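Local coordinates for 16L protein (Yaba-like disease virus, PDB 6TQP) that probably inhibits apoptosis in infected cells as a viral Bcl-2-like protein of the M11L family, holding a bound peptide in its groove, at residues A[91-95]-A[96-100]; A[39-42]-A[43-47]. All coordinates share one frame; numbering follows the deposited sequence.

Interaction 1 of 2, residues A[91-95]-A[96-100]; sequences ENDNR and PSVKL
Asp-93, the first residue to leave the helical path, meets Val-98 with both its backbone and its side chain. Its carbonyl O lies 3.3 Å from Val-98 CG1, and its carboxylate rests against the other methyl, with OD2 3.5 Å from Val-98 CG2. Asn-94 OD1 then lies beside Lys-99 CE, the side chains crossing at a slant. A water joins the two by accepting from Asn-94 ND2 at 2.7 Å and from Lys-99 NZ at 2.8 Å; NZ also gives a hydrogen bond to Ile-133 O.

Arg-95, at the N-cap position, finishes the turn. Its O accepts from Lys-99 N at 3.1 Å, so the carbonyl of the cap residue starts the hydrogen bonding of the new helix. A bend in the arginine chain at chi3 (-68°) brings the guanidinium side-on to Asp-93 in a salt bridge with one nitrogen for each oxygen: NE to OD1 at 2.7 Å and NH2 to OD2 at 2.8 Å. Both oxygens use syn lone pairs; OD1 sits 20° and OD2 16° out of the guanidinium plane. Val-98 CG2 approaches the same group obliquely, 3.9 Å from NH2. This double grip should hold the guanidinium's rotation, leaving NH1 for a salt bridge with an acidic side chain of the bound peptide. Such an arginine at a helix start, meeting a ligand's acid, recalls the groove arginine of Bcl-2 proteins, with Asp-93 as its second-shell partner.

The turn joins helix 76-92 to helix 96-113, where Pro-96 and Leu-100 pack on helix 137-148 and Leu-100 also touches helix 38-68.

Interaction 2 of 2, residues A[39-42]-A[43-47]; sequences YENK and LLNLI
Tyr-39 and Leu-43, one helical turn apart, make the apolar part of this contact. Leu-43 CD1 comes in obliquely at the ring and lies 3.6 Å from Tyr-39 CE2, while Leu-43 CG stands 4.2 Å above the plane of the ring, displaced toward its rim. The ring is brought alongside the leucine by its first torsion (chi1 -180°), which sets CG opposite the backbone N. Leu-44 makes a looser contact, its CD2 beside the amide oxygen of Asn-41.

Backbone hydrogen bonds join residues four apart, the repeat that defines an alpha helix, here in the first turns of helix 38-68 of the all-helical Bcl-2-like fold. Leu-44 N to Glu-40 O is the shortest of the four, at 2.8 Å. Leu-43 N reaches Tyr-39 O at 3.2 Å and Asn-45 N reaches Asn-41 O at 3.1 Å; Leu-46 N to Lys-42 O is weak.

Among the polar side chains, Asn-41 and Asn-45 bring their amide nitrogens within 3.8 Å, their planes turned 78° apart. The Asn-41 carbonyl O points onto the flat side of the Asn-45 amide, 3.4 Å from its CG. Glu-40 turns back: OE1 accepts from Ser-37 N, just before the helix, while OE2 accepts from Asn-18 ND2 on helix 12-27. That helix also receives Tyr-39 on Phe-12 and Leu-44 on Phe-22.

In the fold
From the N terminus, the chain passes through helix 12-27 and reaches interaction 2 at the start of helix 38-68. It closes no loop there, since residues 39-47 are bound within one rod. Interaction 1 follows after helix 76-92, closing the short turn into helix 96-113. The two stand in series, neither nested nor crossed, with centres about 19 Å apart. Their ends nevertheless meet: Leu-100 CD2 packs 4.2 Å from Ile-47 CG1, joining helix 96-113 to helix 38-68. Helix 137-148 serves both, with Ile-144 touching Leu-100 and Ile-47 alike. Local contacts can thus be joined through a shared helical core.

Interaction 1 of 2, residues A[91-95]-A[96-100]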
loop_
_atom_site.group_PDB
_atom_site.type_symbol
_atom_site.label_atom_id
_atom_site.label_comp_id
_atom_site.label_asym_id
_atom_site.label_seq_id
_atom_site.Cartn_x
_atom_site.Cartn_y
_atom_site.Cartn_z
ATOM N N GLU A 91 -5.864 -6.483 8.553
ATOM C CA GLU A 91 -5.944 -7.456 9.635
ATOM C C GLU A 91 -6.767 -8.672 9.223
ATOM O O GLU A 91 -6.471 -9.797 9.649
ATOM C CB GLU A 91 -6.529 -6.804 10.889
ATOM C CG GLU A 91 -5.590 -5.799 11.531
ATOM C CD GLU A 91 -6.231 -5.041 12.675
ATOM O OE1 GLU A 91 -7.462 -5.166 12.867
ATOM O OE2 GLU A 91 -5.497 -4.316 13.381
ATOM N N ASN A 92 -7.791 -8.472 8.389
ATOM C CA ASN A 92 -8.611 -9.592 7.935
ATOM C C ASN A 92 -7.871 -10.516 6.984
ATOM O O ASN A 92 -8.192 -11.708 6.913
ATOM C CB ASN A 92 -9.874 -9.089 7.242
ATOM C CG ASN A 92 -10.909 -8.583 8.217
ATOM O OD1 ASN A 92 -10.831 -8.848 9.417
ATOM N ND2 ASN A 92 -11.899 -7.860 7.706
ATOM N N ASP A 93 -6.906 -9.988 6.225
ATOM C CA ASP A 93 -6.218 -10.793 5.213
ATOM C C ASP A 93 -4.768 -10.298 5.126
ATOM O O ASP A 93 -4.429 -9.480 4.272
ATOM C CB ASP A 93 -6.932 -10.702 3.873
ATOM C CG ASP A 93 -6.433 -11.710 2.878
ATOM O OD1 ASP A 93 -5.496 -12.463 3.219
ATOM O OD2 ASP A 93 -6.968 -11.742 1.752
ATOM N N ASN A 94 -3.914 -10.850 5.988
ATOM C CA ASN A 94 -2.601 -10.296 6.283
ATOM C C ASN A 94 -1.498 -10.727 5.307
ATOM O O ASN A 94 -0.318 -10.619 5.647
ATOM C CB ASN A 94 -2.197 -10.697 7.702
ATOM C CG ASN A 94 -1.056 -9.889 8.223
ATOM O OD1 ASN A 94 -1.021 -8.673 8.054
ATOM N ND2 ASN A 94 -0.092 -10.560 8.846
ATOM N N ARG A 95 -1.826 -11.192 4.116
ATOM C CA ARG A 95 -0.798 -11.794 3.271
ATOM C C ARG A 95 0.106 -10.738 2.622
ATOM O O ARG A 95 -0.276 -9.573 2.491
ATOM C CB ARG A 95 -1.452 -12.656 2.204
ATOM C CG ARG A 95 -2.197 -13.862 2.818
ATOM C CD ARG A 95 -2.980 -14.602 1.794
ATOM N NE ARG A 95 -4.095 -13.809 1.298
ATOM C CZ ARG A 95 -4.697 -14.033 0.135
ATOM N NH1 ARG A 95 -4.285 -15.024 -0.640
ATOM N NH2 ARG A 95 -5.695 -13.260 -0.261
ATOM N N PRO A 96 1.331 -11.121 2.230
ATOM C CA PRO A 96 2.201 -10.161 1.520
ATOM C C PRO A 96 1.580 -9.606 0.254
ATOM O O PRO A 96 1.689 -8.401 -0.013
ATOM C CB PRO A 96 3.457 -10.989 1.222
ATOM C CG PRO A 96 3.509 -11.989 2.292
ATOM C CD PRO A 96 2.066 -12.349 2.592
ATOM N N SER A 97 0.931 -10.456 -0.547
ATOM C CA SER A 97 0.305 -9.987 -1.779
ATOM C C SER A 97 -0.781 -8.957 -1.492
ATOM O O SER A 97 -0.958 -8.000 -2.255
ATOM C CB SER A 97 -0.267 -11.180 -2.550
ATOM O OG SER A 97 -1.006 -12.023 -1.671
ATOM N N VAL A 98 -1.537 -9.144 -0.409
ATOM C CA VAL A 98 -2.524 -8.141 -0.027
ATOM C C VAL A 98 -1.840 -6.818 0.294
ATOM O O VAL A 98 -2.327 -5.742 -0.070
ATOM C CB VAL A 98 -3.370 -8.637 1.162
ATOM C CG1 VAL A 98 -4.286 -7.535 1.664
ATOM C CG2 VAL A 98 -4.180 -9.845 0.749
ATOM N N LYS A 99 -0.717 -6.875 1.008
ATOM C CA LYS A 99 -0.016 -5.646 1.359
ATOM C C LYS A 99 0.409 -4.893 0.111
ATOM O O LYS A 99 0.295 -3.665 0.051
ATOM C CB LYS A 99 1.188 -5.965 2.236
ATOM C CG LYS A 99 0.800 -6.392 3.644
ATOM C CD LYS A 99 1.995 -6.825 4.474
ATOM C CE LYS A 99 1.588 -7.155 5.924
ATOM N NZ LYS A 99 2.773 -7.406 6.817
ATOM N N LEU A 100 0.881 -5.611 -0.905
ATOM C CA LEU A 100 1.255 -4.948 -2.149
ATOM C C LEU A 100 0.046 -4.282 -2.784
ATOM O O LEU A 100 0.117 -3.124 -3.208
ATOM C CB LEU A 100 1.886 -5.951 -3.104
ATOM C CG LEU A 100 3.258 -6.469 -2.666
ATOM C CD1 LEU A 100 3.718 -7.518 -3.618
ATOM C CD2 LEU A 100 4.294 -5.331 -2.608
HETATM O O HOH W 1 1.454 -8.367 9.144
#

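Interaction 2 of 2, residues A[39-42]-A[43-47]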
loop_
_atom_site.group_PDB
_atom_site.type_symbol
_atom_site.label_atom_id
_atom_site.label_comp_id
_atom_site.label_asym_id
_atom_site.label_seq_id
_atom_site.Cartn_x
_atom_site.Cartn_y
_atom_site.Cartn_z
ATOM N N TYR A 39 19.869 -0.583 1.132
ATOM C CA TYR A 39 18.989 -1.739 1.257
ATOM C C TYR A 39 17.548 -1.352 0.959
ATOM O O TYR A 39 16.836 -2.057 0.231
ATOM C CB TYR A 39 19.118 -2.334 2.656
ATOM C CG TYR A 39 18.239 -3.545 2.855
ATOM C CD1 TYR A 39 18.512 -4.735 2.192
ATOM C CD2 TYR A 39 17.140 -3.494 3.693
ATOM C CE1 TYR A 39 17.717 -5.841 2.370
ATOM C CE2 TYR A 39 16.345 -4.600 3.883
ATOM C CZ TYR A 39 16.635 -5.766 3.211
ATOM O OH TYR A 39 15.838 -6.865 3.386
ATOM N N GLU A 40 17.103 -0.219 1.502
ATOM C CA GLU A 40 15.746 0.240 1.233
ATOM C C GLU A 40 15.543 0.504 -0.253
ATOM O O GLU A 40 14.485 0.190 -0.808
ATOM C CB GLU A 40 15.449 1.497 2.061
ATOM C CG GLU A 40 15.417 1.253 3.553
ATOM C CD GLU A 40 15.598 2.517 4.364
ATOM O OE1 GLU A 40 15.855 3.600 3.773
ATOM O OE2 GLU A 40 15.508 2.415 5.606
ATOM N N ASN A 41 16.557 1.065 -0.923
ATOM C CA ASN A 41 16.417 1.342 -2.345
ATOM C C ASN A 41 16.227 0.053 -3.136
ATOM O O ASN A 41 15.475 0.022 -4.118
ATOM C CB ASN A 41 17.636 2.119 -2.846
ATOM C CG ASN A 41 17.499 2.526 -4.281
ATOM O OD1 ASN A 41 16.658 3.344 -4.623
ATOM N ND2 ASN A 41 18.331 1.958 -5.134
ATOM N N LYS A 42 16.891 -1.026 -2.717
ATOM C CA LYS A 42 16.682 -2.311 -3.375
ATOM C C LYS A 42 15.235 -2.760 -3.229
ATOM O O LYS A 42 14.612 -3.211 -4.198
ATOM C CB LYS A 42 17.629 -3.359 -2.791
ATOM C CG LYS A 42 19.076 -3.188 -3.221
ATOM C CD LYS A 42 19.985 -4.140 -2.453
ATOM C CE LYS A 42 21.434 -4.032 -2.906
ATOM N NZ LYS A 42 21.611 -4.549 -4.297
ATOM N N LEU A 43 14.679 -2.613 -2.030
ATOM C CA LEU A 43 13.295 -3.010 -1.803
ATOM C C LEU A 43 12.340 -2.125 -2.581
ATOM O O LEU A 43 11.313 -2.597 -3.083
ATOM C CB LEU A 43 12.973 -2.942 -0.320
ATOM C CG LEU A 43 13.773 -3.876 0.592
ATOM C CD1 LEU A 43 13.391 -3.626 2.031
ATOM C CD2 LEU A 43 13.568 -5.352 0.255
ATOM N N LEU A 44 12.648 -0.831 -2.664
ATOM C CA LEU A 44 11.838 0.082 -3.462
ATOM C C LEU A 44 11.720 -0.399 -4.905
ATOM O O LEU A 44 10.618 -0.455 -5.466
ATOM C CB LEU A 44 12.439 1.491 -3.419
ATOM C CG LEU A 44 11.739 2.477 -4.364
ATOM C CD1 LEU A 44 10.340 2.807 -3.909
ATOM C CD2 LEU A 44 12.587 3.745 -4.524
ATOM N N ASN A 45 12.852 -0.722 -5.539
ATOM C CA ASN A 45 12.815 -1.158 -6.932
ATOM C C ASN A 45 11.912 -2.377 -7.108
ATOM O O ASN A 45 11.193 -2.484 -8.104
ATOM C CB ASN A 45 14.233 -1.454 -7.433
ATOM C CG ASN A 45 15.080 -0.192 -7.537
ATOM O OD1 ASN A 45 14.541 0.909 -7.639
ATOM N ND2 ASN A 45 16.406 -0.346 -7.516
ATOM N N LEU A 46 11.913 -3.292 -6.141
ATOM C CA LEU A 46 11.074 -4.482 -6.255
ATOM C C LEU A 46 9.600 -4.128 -6.085
ATOM O O LEU A 46 8.742 -4.566 -6.865
ATOM C CB LEU A 46 11.499 -5.515 -5.221
ATOM C CG LEU A 46 12.913 -6.075 -5.416
ATOM C CD1 LEU A 46 13.297 -6.951 -4.234
ATOM C CD2 LEU A 46 13.031 -6.860 -6.723
ATOM N N ILE A 47 9.292 -3.334 -5.068
ATOM C CA ILE A 47 7.904 -2.991 -4.772
ATOM C C ILE A 47 7.320 -2.127 -5.877
ATOM O O ILE A 47 6.145 -2.262 -6.244
ATOM C CB ILE A 47 7.839 -2.278 -3.415
ATOM C CG1 ILE A 47 8.008 -3.298 -2.287
ATOM C CG2 ILE A 47 6.544 -1.475 -3.271
ATOM C CD1 ILE A 47 8.298 -2.676 -0.955
#